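Long-range contact in uncharacterized protein VPA0106 (Vibrio parahaemolyticus, PDB 3U07), which is of unknown function but carries DUF1254 and DUF1214 family regions and a signal sequence that probably directs its export: residues I312-S323 with I421-K432. The protein carries 2 engineered substitutions. Numbering follows the deposited sequence.
Sequences IEASYRKSDFDS and IQSGEYQMPEIK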
# COMPACT_ATOMS: atom_id res chain seq x y z
N ILE A 312 -5.51 3.73 -9.00
CA ILE A 312 -5.04 4.42 -10.20
C ILE A 312 -3.53 4.24 -10.38
O ILE A 312 -3.01 4.36 -11.49
CB ILE A 312 -5.39 5.93 -10.16
CG1 ILE A 312 -5.08 6.58 -11.52
CG2 ILE A 312 -4.61 6.63 -9.06
CD1 ILE A 312 -5.59 8.01 -11.65
N GLU A 313 -2.83 3.96 -9.29
CA GLU A 313 -1.38 3.76 -9.35
C GLU A 313 -1.10 2.28 -9.54
O GLU A 313 -0.18 1.90 -10.27
CB GLU A 313 -0.71 4.22 -8.06
CG GLU A 313 -0.97 5.67 -7.66
CD GLU A 313 -0.49 6.66 -8.69
OE1 GLU A 313 0.40 6.31 -9.50
OE2 GLU A 313 -0.99 7.81 -8.69
N ALA A 314 -1.88 1.45 -8.87
CA ALA A 314 -1.72 0.00 -8.96
C ALA A 314 -2.99 -0.73 -8.57
O ALA A 314 -3.57 -0.48 -7.51
CB ALA A 314 -0.57 -0.45 -8.06
N SER A 315 -3.44 -1.62 -9.44
CA SER A 315 -4.63 -2.43 -9.18
C SER A 315 -4.18 -3.87 -9.31
O SER A 315 -3.10 -4.14 -9.84
CB SER A 315 -5.73 -2.12 -10.19
OG SER A 315 -6.32 -0.87 -9.94
N TYR A 316 -4.99 -4.80 -8.82
CA TYR A 316 -4.59 -6.19 -8.91
C TYR A 316 -5.77 -7.13 -9.04
O TYR A 316 -6.92 -6.75 -8.83
CB TYR A 316 -3.75 -6.58 -7.69
CG TYR A 316 -4.55 -6.96 -6.47
CD1 TYR A 316 -5.43 -6.06 -5.88
CD2 TYR A 316 -4.47 -8.25 -5.93
CE1 TYR A 316 -6.21 -6.42 -4.77
CE2 TYR A 316 -5.24 -8.62 -4.83
CZ TYR A 316 -6.11 -7.71 -4.26
OH TYR A 316 -6.88 -8.09 -3.19
N ARG A 317 -5.46 -8.37 -9.41
CA ARG A 317 -6.45 -9.42 -9.55
C ARG A 317 -5.76 -10.71 -9.13
O ARG A 317 -4.55 -10.87 -9.30
CB ARG A 317 -6.94 -9.54 -10.99
CG ARG A 317 -7.80 -8.38 -11.47
CD ARG A 317 -9.12 -8.29 -10.69
NE ARG A 317 -10.01 -7.31 -11.30
CZ ARG A 317 -9.96 -6.00 -11.09
NH1 ARG A 317 -9.05 -5.49 -10.26
NH2 ARG A 317 -10.81 -5.19 -11.71
N LYS A 318 -6.54 -11.63 -8.57
CA LYS A 318 -6.00 -12.91 -8.15
C LYS A 318 -6.88 -14.03 -8.69
O LYS A 318 -8.11 -13.91 -8.74
CB LYS A 318 -5.93 -12.99 -6.62
CG LYS A 318 -5.68 -14.40 -6.11
CD LYS A 318 -5.49 -14.46 -4.60
CE LYS A 318 -5.54 -15.91 -4.12
NZ LYS A 318 -4.90 -16.11 -2.78
N SER A 319 -6.24 -15.10 -9.13
CA SER A 319 -6.95 -16.25 -9.66
C SER A 319 -6.38 -17.50 -9.00
O SER A 319 -5.17 -17.76 -9.08
CB SER A 319 -6.80 -16.33 -11.17
OG SER A 319 -7.29 -17.57 -11.66
N ASP A 320 -7.25 -18.26 -8.36
CA ASP A 320 -6.86 -19.48 -7.66
C ASP A 320 -7.39 -20.74 -8.36
O ASP A 320 -6.94 -21.85 -8.08
CB ASP A 320 -7.41 -19.43 -6.23
CG ASP A 320 -6.42 -19.96 -5.20
OD1 ASP A 320 -5.33 -20.42 -5.59
OD2 ASP A 320 -6.74 -19.90 -4.00
N PHE A 321 -8.34 -20.56 -9.27
CA PHE A 321 -8.95 -21.68 -9.99
C PHE A 321 -8.91 -21.53 -11.51
O PHE A 321 -8.71 -20.43 -12.03
CB PHE A 321 -10.42 -21.83 -9.56
CG PHE A 321 -10.60 -21.99 -8.08
CD1 PHE A 321 -10.57 -20.89 -7.23
CD2 PHE A 321 -10.76 -23.26 -7.52
CE1 PHE A 321 -10.69 -21.04 -5.85
CE2 PHE A 321 -10.89 -23.43 -6.15
CZ PHE A 321 -10.85 -22.31 -5.31
N ASP A 322 -9.11 -22.64 -12.22
CA ASP A 322 -9.13 -22.60 -13.68
C ASP A 322 -10.54 -22.22 -14.15
O ASP A 322 -11.42 -21.97 -13.33
CB ASP A 322 -8.69 -23.93 -14.30
CG ASP A 322 -9.58 -25.10 -13.92
OD1 ASP A 322 -10.80 -24.92 -13.73
OD2 ASP A 322 -9.05 -26.23 -13.84
N SER A 323 -10.75 -22.20 -15.46
CA SER A 323 -12.04 -21.79 -16.02
C SER A 323 -13.24 -22.67 -15.73
O SER A 323 -14.38 -22.28 -15.99
CB SER A 323 -11.91 -21.62 -17.54
OG SER A 323 -11.58 -22.84 -18.17
N ILE A 421 -10.74 -1.27 -14.66
CA ILE A 421 -9.85 -2.12 -13.88
C ILE A 421 -9.88 -1.66 -12.42
O ILE A 421 -9.94 -2.48 -11.50
CB ILE A 421 -8.40 -2.05 -14.41
CG1 ILE A 421 -8.31 -2.78 -15.75
CG2 ILE A 421 -7.45 -2.64 -13.39
CD1 ILE A 421 -6.97 -2.61 -16.48
N GLN A 422 -9.85 -0.35 -12.22
CA GLN A 422 -9.86 0.25 -10.88
C GLN A 422 -11.10 -0.08 -10.06
O GLN A 422 -11.01 -0.36 -8.87
CB GLN A 422 -9.77 1.77 -10.98
CG GLN A 422 -8.44 2.33 -11.44
CD GLN A 422 -8.51 3.83 -11.64
OE1 GLN A 422 -9.01 4.56 -10.78
NE2 GLN A 422 -8.02 4.30 -12.78
N SER A 423 -12.26 -0.05 -10.72
CA SER A 423 -13.54 -0.28 -10.06
C SER A 423 -13.87 -1.73 -9.75
O SER A 423 -14.78 -2.01 -8.97
CB SER A 423 -14.66 0.30 -10.92
OG SER A 423 -14.80 -0.46 -12.11
N GLY A 424 -13.14 -2.66 -10.37
CA GLY A 424 -13.42 -4.06 -10.15
C GLY A 424 -14.24 -4.65 -11.29
O GLY A 424 -14.47 -5.86 -11.33
N GLU A 425 -14.67 -3.80 -12.21
CA GLU A 425 -15.47 -4.26 -13.35
C GLU A 425 -14.67 -5.25 -14.20
O GLU A 425 -15.08 -6.40 -14.39
CB GLU A 425 -15.91 -3.07 -14.20
CG GLU A 425 -16.88 -3.41 -15.32
CD GLU A 425 -17.40 -2.17 -16.04
OE1 GLU A 425 -16.58 -1.29 -16.37
OE2 GLU A 425 -18.62 -2.08 -16.28
N TYR A 426 -13.51 -4.82 -14.69
CA TYR A 426 -12.66 -5.68 -15.51
C TYR A 426 -12.38 -6.99 -14.79
O TYR A 426 -12.04 -7.00 -13.61
CB TYR A 426 -11.33 -4.97 -15.80
CG TYR A 426 -10.30 -5.84 -16.48
CD1 TYR A 426 -10.28 -5.98 -17.87
CD2 TYR A 426 -9.32 -6.50 -15.74
CE1 TYR A 426 -9.30 -6.75 -18.51
CE2 TYR A 426 -8.34 -7.27 -16.37
CZ TYR A 426 -8.33 -7.38 -17.75
OH TYR A 426 -7.34 -8.11 -18.36
N GLN A 427 -12.53 -8.10 -15.50
CA GLN A 427 -12.29 -9.41 -14.92
C GLN A 427 -10.97 -9.98 -15.43
O GLN A 427 -10.61 -9.81 -16.59
CB GLN A 427 -13.43 -10.37 -15.28
CG GLN A 427 -14.79 -9.92 -14.77
CD GLN A 427 -14.86 -9.90 -13.26
OE1 GLN A 427 -14.83 -10.95 -12.61
NE2 GLN A 427 -14.95 -8.70 -12.68
N MSE A 428 -10.24 -10.65 -14.55
CA MSE A 428 -8.97 -11.24 -14.93
C MSE A 428 -9.17 -12.30 -16.00
O MSE A 428 -10.10 -13.10 -15.92
CB MSE A 428 -8.30 -11.87 -13.72
CG MSE A 428 -6.88 -12.27 -14.00
SE MSE A 428 -6.02 -12.93 -12.44
CE MSE A 428 -4.68 -14.03 -13.31
N PRO A 429 -8.31 -12.32 -17.03
CA PRO A 429 -8.47 -13.34 -18.07
C PRO A 429 -8.49 -14.72 -17.41
O PRO A 429 -7.82 -14.95 -16.40
CB PRO A 429 -7.24 -13.11 -18.96
CG PRO A 429 -7.05 -11.62 -18.86
CD PRO A 429 -7.23 -11.37 -17.37
N GLU A 430 -9.26 -15.64 -17.97
CA GLU A 430 -9.37 -16.97 -17.41
C GLU A 430 -8.16 -17.82 -17.76
O GLU A 430 -7.51 -17.59 -18.77
CB GLU A 430 -10.63 -17.66 -17.94
CG GLU A 430 -11.90 -16.83 -17.79
CD GLU A 430 -13.16 -17.60 -18.15
OE1 GLU A 430 -13.20 -18.22 -19.24
OE2 GLU A 430 -14.12 -17.59 -17.36
N ILE A 431 -7.82 -18.77 -16.90
CA ILE A 431 -6.72 -19.65 -17.21
C ILE A 431 -7.35 -21.03 -17.44
O ILE A 431 -8.02 -21.58 -16.57
CB ILE A 431 -5.62 -19.64 -16.11
CG1 ILE A 431 -6.16 -20.11 -14.78
CG2 ILE A 431 -5.11 -18.20 -15.92
CD1 ILE A 431 -5.39 -19.50 -13.61
N LYS A 432 -7.15 -21.55 -18.65
CA LYS A 432 -7.74 -22.81 -19.05
C LYS A 432 -6.79 -23.98 -19.06
O LYS A 432 -5.60 -23.82 -19.33
CB LYS A 432 -8.33 -22.67 -20.45
CG LYS A 432 -9.21 -21.45 -20.63
CD LYS A 432 -9.81 -21.42 -22.02
CE LYS A 432 -10.64 -20.16 -22.22
NZ LYS A 432 -11.44 -20.22 -23.48
O HOH W 1 -9.26 -3.14 -8.55
O HOH W 2 -8.51 -16.37 -13.98
O HOH W 3 -9.39 -18.96 -14.39
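R317 reaches from edge strand 315-319 of an antiparallel beta-sheet to the backbone carbonyls of I421 and Y426, and so ties the end of helix 419-423 and the loop that follows it to the sheet. At the start of 421-432, I421 rests CG2 on S315 CB, while its carbonyl O takes a 2.9 Å hydrogen bond from R317 NH2. Water 1 links the same oxygen to R317 NH1, which is also bonded to the carbonyl of Y316. Q422 runs alongside I312, its CD 3.8 Å from I312 CA, and its NE2 is hydrogen-bonded to A417 O. Past G424, whose positive phi takes the chain out of the helix, Y426 O meets the guanidinium side-on, accepting from R317 NE (3.1 Å) and from NH2 (2.9 Å). Both carbonyl oxygens lie in the guanidinium plane at its edge, so these bonds fix the rotation of the group; a bend at chi2 (-65°) turns the arginine toward them. M428, a selenomethionine, runs antiparallel to the R317 side chain: with CG anti to the backbone N (chi1 -170°), its extended chain puts SE against R317 CB (3.8 Å) and S319 CB, with CE also on S319 CB. Water 2 joins P429 O to S319 OG, and water 3 joins I431 N to F321 O. I431 sets CD1 3.3 Å from S319 OG, and its carbonyl O accepts a weak bond from S323 N at 3.0 Å, with an N-H...O angle of 134°.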